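Local coordinates for 5'-Methylthioadenosine Nucleosidase (Arabidopsis thaliana, PDB 2H8G), which is a nucleosidase of the phosphorylase superfamily that holds adenine in a pocket of its mixed alpha/beta fold, at residues 172-184 against 191-204. Residues are numbered along the deposited sequence; the frame is centred on the assembly and turned at random.
With ADE (adenine), chain C.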
loop_
_atom_site.group_PDB
_atom_site.type_symbol
_atom_site.label_atom_id
_atom_site.label_comp_id
_atom_site.label_asym_id
_atom_site.label_seq_id
_atom_site.Cartn_x
_atom_site.Cartn_y
_atom_site.Cartn_z
ATOM N N ILE A 172 4.860 7.640 -24.938
ATOM C CA ILE A 172 4.941 8.062 -23.549
ATOM C C ILE A 172 3.612 8.666 -23.111
ATOM O O ILE A 172 2.811 9.105 -23.933
ATOM C CB ILE A 172 6.083 9.092 -23.344
ATOM C CG1 ILE A 172 6.312 9.327 -21.848
ATOM C CG2 ILE A 172 5.745 10.389 -24.051
ATOM C CD1 ILE A 172 7.592 10.080 -21.517
ATOM N N GLY A 173 3.372 8.657 -21.807
ATOM C CA GLY A 173 2.142 9.213 -21.286
ATOM C C GLY A 173 2.111 9.106 -19.781
ATOM O O GLY A 173 2.986 8.483 -19.177
ATOM N N ARG A 174 1.110 9.732 -19.174
ATOM C CA ARG A 174 0.945 9.702 -17.728
ATOM C C ARG A 174 0.168 8.447 -17.346
ATOM O O ARG A 174 -0.726 8.012 -18.074
ATOM C CB ARG A 174 0.189 10.954 -17.254
ATOM C CG ARG A 174 -0.330 10.865 -15.828
ATOM C CD ARG A 174 -0.917 12.187 -15.360
ATOM N NE ARG A 174 0.114 13.212 -15.237
ATOM C CZ ARG A 174 -0.120 14.467 -14.867
ATOM N NH1 ARG A 174 -1.354 14.858 -14.583
ATOM N NH2 ARG A 174 0.886 15.325 -14.769
ATOM N N LEU A 175 0.531 7.875 -16.200
ATOM C CA LEU A 175 -0.096 6.676 -15.668
ATOM C C LEU A 175 -0.926 7.031 -14.433
ATOM O O LEU A 175 -0.473 7.792 -13.579
ATOM C CB LEU A 175 0.986 5.664 -15.268
ATOM C CG LEU A 175 0.532 4.407 -14.512
ATOM C CD1 LEU A 175 -0.406 3.600 -15.383
ATOM C CD2 LEU A 175 1.747 3.570 -14.115
ATOM N N SER A 176 -2.134 6.483 -14.342
ATOM C CA SER A 176 -3.000 6.726 -13.194
ATOM C C SER A 176 -3.276 5.372 -12.542
ATOM O O SER A 176 -3.761 4.436 -13.196
ATOM C CB SER A 176 -4.299 7.404 -13.636
ATOM O OG SER A 176 -5.032 7.840 -12.505
ATOM N N THR A 177 -2.953 5.291 -11.256
ATOM C CA THR A 177 -3.073 4.078 -10.460
ATOM C C THR A 177 -4.243 4.059 -9.489
ATOM O O THR A 177 -4.573 5.074 -8.880
ATOM C CB THR A 177 -1.778 3.886 -9.630
ATOM O OG1 THR A 177 -0.667 3.745 -10.524
ATOM C CG2 THR A 177 -1.879 2.675 -8.709
ATOM N N GLY A 178 -4.844 2.883 -9.339
ATOM C CA GLY A 178 -5.934 2.697 -8.403
ATOM C C GLY A 178 -6.023 1.213 -8.098
ATOM O O GLY A 178 -5.575 0.395 -8.901
ATOM N N ASP A 179 -6.606 0.846 -6.964
ATOM C CA ASP A 179 -6.702 -0.569 -6.631
ATOM C C ASP A 179 -7.876 -1.332 -7.214
ATOM O O ASP A 179 -8.115 -2.480 -6.835
ATOM C CB ASP A 179 -6.675 -0.759 -5.120
ATOM C CG ASP A 179 -5.280 -0.664 -4.570
ATOM O OD1 ASP A 179 -4.893 0.421 -4.092
ATOM O OD2 ASP A 179 -4.560 -1.680 -4.640
ATOM N N SER A 180 -8.613 -0.707 -8.124
ATOM C CA SER A 180 -9.735 -1.380 -8.762
ATOM C C SER A 180 -9.421 -1.585 -10.237
ATOM O O SER A 180 -8.810 -0.732 -10.877
ATOM C CB SER A 180 -11.018 -0.563 -8.603
ATOM O OG SER A 180 -11.410 -0.498 -7.242
ATOM N N LEU A 181 -9.825 -2.737 -10.764
ATOM C CA LEU A 181 -9.596 -3.064 -12.162
ATOM C C LEU A 181 -10.666 -2.399 -13.014
ATOM O O LEU A 181 -10.426 -2.049 -14.166
ATOM C CB LEU A 181 -9.630 -4.581 -12.354
ATOM C CG LEU A 181 -9.517 -5.069 -13.799
ATOM C CD1 LEU A 181 -8.194 -4.634 -14.398
ATOM C CD2 LEU A 181 -9.643 -6.582 -13.833
ATOM N N ASP A 182 -11.852 -2.236 -12.441
ATOM C CA ASP A 182 -12.941 -1.584 -13.144
ATOM C C ASP A 182 -12.725 -0.083 -12.990
ATOM O O ASP A 182 -11.689 0.355 -12.482
ATOM C CB ASP A 182 -14.294 -2.006 -12.547
ATOM C CG ASP A 182 -14.497 -1.506 -11.120
ATOM O OD1 ASP A 182 -13.509 -1.098 -10.476
ATOM O OD2 ASP A 182 -15.651 -1.529 -10.635
ATOM N N MET A 183 -13.683 0.712 -13.444
ATOM C CA MET A 183 -13.555 2.153 -13.316
ATOM C C MET A 183 -14.901 2.729 -12.925
ATOM O O MET A 183 -15.851 2.704 -13.711
ATOM C CB MET A 183 -13.079 2.768 -14.632
ATOM C CG MET A 183 -12.898 4.281 -14.571
ATOM S SD MET A 183 -12.152 4.942 -16.066
ATOM C CE MET A 183 -13.544 4.837 -17.192
ATOM N N SER A 184 -14.983 3.229 -11.698
ATOM C CA SER A 184 -16.221 3.811 -11.209
ATOM C C SER A 184 -16.387 5.186 -11.828
ATOM O O SER A 184 -15.457 5.732 -12.419
ATOM C CB SER A 184 -16.195 3.937 -9.684
ATOM O OG SER A 184 -15.308 4.961 -9.268
ATOM N N ILE A 191 -9.622 10.533 -13.600
ATOM C CA ILE A 191 -8.655 10.105 -14.607
ATOM C C ILE A 191 -8.700 11.046 -15.811
ATOM O O ILE A 191 -7.660 11.448 -16.335
ATOM C CB ILE A 191 -8.938 8.655 -15.068
ATOM C CG1 ILE A 191 -8.657 7.686 -13.911
ATOM C CG2 ILE A 191 -8.075 8.311 -16.276
ATOM C CD1 ILE A 191 -9.110 6.261 -14.158
ATOM N N ILE A 192 -9.905 11.400 -16.245
ATOM C CA ILE A 192 -10.057 12.304 -17.377
ATOM C C ILE A 192 -9.448 13.656 -17.016
ATOM O O ILE A 192 -8.820 14.310 -17.848
ATOM C CB ILE A 192 -11.542 12.508 -17.742
ATOM C CG1 ILE A 192 -12.162 11.178 -18.180
ATOM C CG2 ILE A 192 -11.660 13.539 -18.855
ATOM C CD1 ILE A 192 -13.624 11.278 -18.599
ATOM N N ALA A 193 -9.623 14.055 -15.759
ATOM C CA ALA A 193 -9.102 15.325 -15.270
ATOM C C ALA A 193 -7.583 15.342 -15.116
ATOM O O ALA A 193 -6.960 16.391 -15.291
ATOM C CB ALA A 193 -9.767 15.683 -13.941
ATOM N N ASN A 194 -6.981 14.198 -14.783
ATOM C CA ASN A 194 -5.530 14.158 -14.624
ATOM C C ASN A 194 -4.808 13.891 -15.945
ATOM O O ASN A 194 -3.584 13.790 -15.984
ATOM C CB ASN A 194 -5.099 13.144 -13.541
ATOM C CG ASN A 194 -5.397 11.695 -13.904
ATOM O OD1 ASN A 194 -5.300 11.293 -15.061
ATOM N ND2 ASN A 194 -5.727 10.895 -12.894
ATOM N N ASP A 195 -5.586 13.789 -17.017
ATOM C CA ASP A 195 -5.060 13.588 -18.365
ATOM C C ASP A 195 -4.167 12.357 -18.532
ATOM O O ASP A 195 -3.182 12.386 -19.273
ATOM C CB ASP A 195 -4.301 14.847 -18.797
ATOM C CG ASP A 195 -4.098 14.924 -20.295
ATOM O OD1 ASP A 195 -5.091 14.763 -21.037
ATOM O OD2 ASP A 195 -2.951 15.157 -20.732
ATOM N N ALA A 196 -4.519 11.273 -17.853
ATOM C CA ALA A 196 -3.741 10.046 -17.948
ATOM C C ALA A 196 -4.010 9.335 -19.270
ATOM O O ALA A 196 -5.104 9.431 -19.827
ATOM C CB ALA A 196 -4.089 9.117 -16.790
ATOM N N THR A 197 -3.002 8.630 -19.773
ATOM C CA THR A 197 -3.143 7.866 -20.999
ATOM C C THR A 197 -3.284 6.404 -20.617
ATOM O O THR A 197 -3.912 5.627 -21.336
ATOM C CB THR A 197 -1.894 7.989 -21.898
ATOM O OG1 THR A 197 -1.781 9.334 -22.375
ATOM C CG2 THR A 197 -1.982 7.040 -23.086
ATOM N N LEU A 198 -2.711 6.049 -19.466
ATOM C CA LEU A 198 -2.698 4.666 -18.981
ATOM C C LEU A 198 -3.291 4.510 -17.587
ATOM O O LEU A 198 -3.231 5.428 -16.768
ATOM C CB LEU A 198 -1.255 4.164 -18.951
ATOM C CG LEU A 198 -0.408 4.474 -20.185
ATOM C CD1 LEU A 198 1.065 4.288 -19.850
ATOM C CD2 LEU A 198 -0.829 3.591 -21.348
ATOM N N LYS A 199 -3.825 3.322 -17.315
ATOM C CA LYS A 199 -4.452 3.017 -16.036
ATOM C C LYS A 199 -3.966 1.660 -15.538
ATOM O O LYS A 199 -4.011 0.670 -16.278
ATOM C CB LYS A 199 -5.978 3.000 -16.215
ATOM C CG LYS A 199 -6.786 2.636 -14.983
ATOM C CD LYS A 199 -8.286 2.591 -15.321
ATOM C CE LYS A 199 -9.127 2.259 -14.108
ATOM N NZ LYS A 199 -8.823 0.904 -13.558
ATOM N N ASP A 200 -3.491 1.610 -14.295
ATOM C CA ASP A 200 -3.014 0.345 -13.736
ATOM C C ASP A 200 -3.352 0.231 -12.256
ATOM O O ASP A 200 -4.142 1.018 -11.728
ATOM C CB ASP A 200 -1.505 0.184 -13.935
ATOM C CG ASP A 200 -0.694 0.984 -12.941
ATOM O OD1 ASP A 200 0.474 0.613 -12.683
ATOM O OD2 ASP A 200 -1.212 1.996 -12.421
ATOM N N MET A 201 -2.750 -0.744 -11.583
ATOM C CA MET A 201 -3.041 -0.967 -10.178
ATOM C C MET A 201 -1.845 -0.941 -9.230
ATOM O O MET A 201 -2.015 -1.208 -8.043
ATOM C CB MET A 201 -3.793 -2.297 -10.022
ATOM C CG MET A 201 -5.156 -2.306 -10.696
ATOM S SD MET A 201 -5.909 -3.942 -10.825
ATOM C CE MET A 201 -6.214 -4.295 -9.127
ATOM N N GLU A 202 -0.655 -0.601 -9.728
ATOM C CA GLU A 202 0.534 -0.583 -8.861
ATOM C C GLU A 202 1.506 0.589 -9.030
ATOM O O GLU A 202 2.166 0.987 -8.068
ATOM C CB GLU A 202 1.364 -1.857 -9.054
ATOM C CG GLU A 202 0.701 -3.178 -8.677
ATOM C CD GLU A 202 -0.148 -3.767 -9.786
ATOM O OE1 GLU A 202 0.190 -3.559 -10.975
ATOM O OE2 GLU A 202 -1.138 -4.464 -9.459
ATOM N N GLY A 203 1.610 1.109 -10.247
ATOM C CA GLY A 203 2.566 2.166 -10.548
ATOM C C GLY A 203 2.861 3.274 -9.553
ATOM O O GLY A 203 4.006 3.456 -9.133
ATOM N N ALA A 204 1.838 4.021 -9.171
ATOM C CA ALA A 204 2.039 5.138 -8.258
ATOM C C ALA A 204 2.585 4.732 -6.894
ATOM O O ALA A 204 3.250 5.533 -6.231
ATOM C CB ALA A 204 0.738 5.919 -8.096
HETATM N N9 ADE C . -4.520 -3.765 -15.994
HETATM C C8 ADE C . -4.903 -4.059 -17.257
HETATM N N7 ADE C . -5.966 -3.338 -17.688
HETATM C C5 ADE C . -6.272 -2.539 -16.620
HETATM C C6 ADE C . -7.277 -1.532 -16.379
HETATM N N6 ADE C . -8.169 -1.213 -17.310
HETATM N N1 ADE C . -7.289 -0.895 -15.115
HETATM C C2 ADE C . -6.359 -1.238 -14.163
HETATM N N3 ADE C . -5.361 -2.191 -14.311
HETATM C C4 ADE C . -5.383 -2.788 -15.559
HETATM O O HOH W 1 -0.030 9.831 -24.493
HETATM O O HOH W 2 -0.946 11.232 -20.636
HETATM O O HOH W 3 -6.956 1.263 -11.503
HETATM O O HOH W 4 -10.611 -0.015 -15.993
#
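Strands 172-177 and 198-200 pair in parallel, with Leu-175 beside Leu-198 and Thr-177 beside Asp-200. Arg-174 O opens the pairing and accepts two hydrogen bonds, from Thr-197 N at 2.9 Å and from Leu-198 N. Ser-176 then gives its N-H to Leu-198 O and receives Asp-200 N on its own O. Gly-178 N closes the series on Asp-200 O. The other edge of strand 172-177 bonds to strand 130-138.

Arg-174 bends at chi3 (-67°), and NH1 donates to Asn-194 O at 2.8 Å; the oxygen lies 29° out of the guanidinium plane. This N-H satisfies the Asn-194 carbonyl, just before the Schellman motif at Asp-195. NE is held by Asp-135 in a salt bridge.

Thr-177 OG1 works in both directions. It donates to Asp-200 OD2 on the syn lone pair, at 2.6 Å, and accepts from Ala-204 N at 2.9 Å, nearly straight at 165°. Asp-200 OD1 accepts from Gly-203 N at 2.7 Å, in an Asx motif, and forms a salt bridge with Lys-221. The carboxylate thus ties both strands to the first turn of helix 203-212. Leu-175 crosses it at about a right angle, its methyls against the carboxylate.

Lys-199 runs extended until chi4, where the turn brings NZ to Asp-182 O at 3.1 Å, above the carbonyl plane. NZ also donates to adenine N1 at 2.8 Å and to water 3; its bonds to Ser-180 O and Leu-181 O are weak. Leu-181 CD1 lies 3.6 Å from adenine C5, and Arg-142 of the second subunit holds Asp-182. Here a beta-alpha-beta crossover delivers loop and strand-end residues to the adenine pocket of a phosphorylase-superfamily fold.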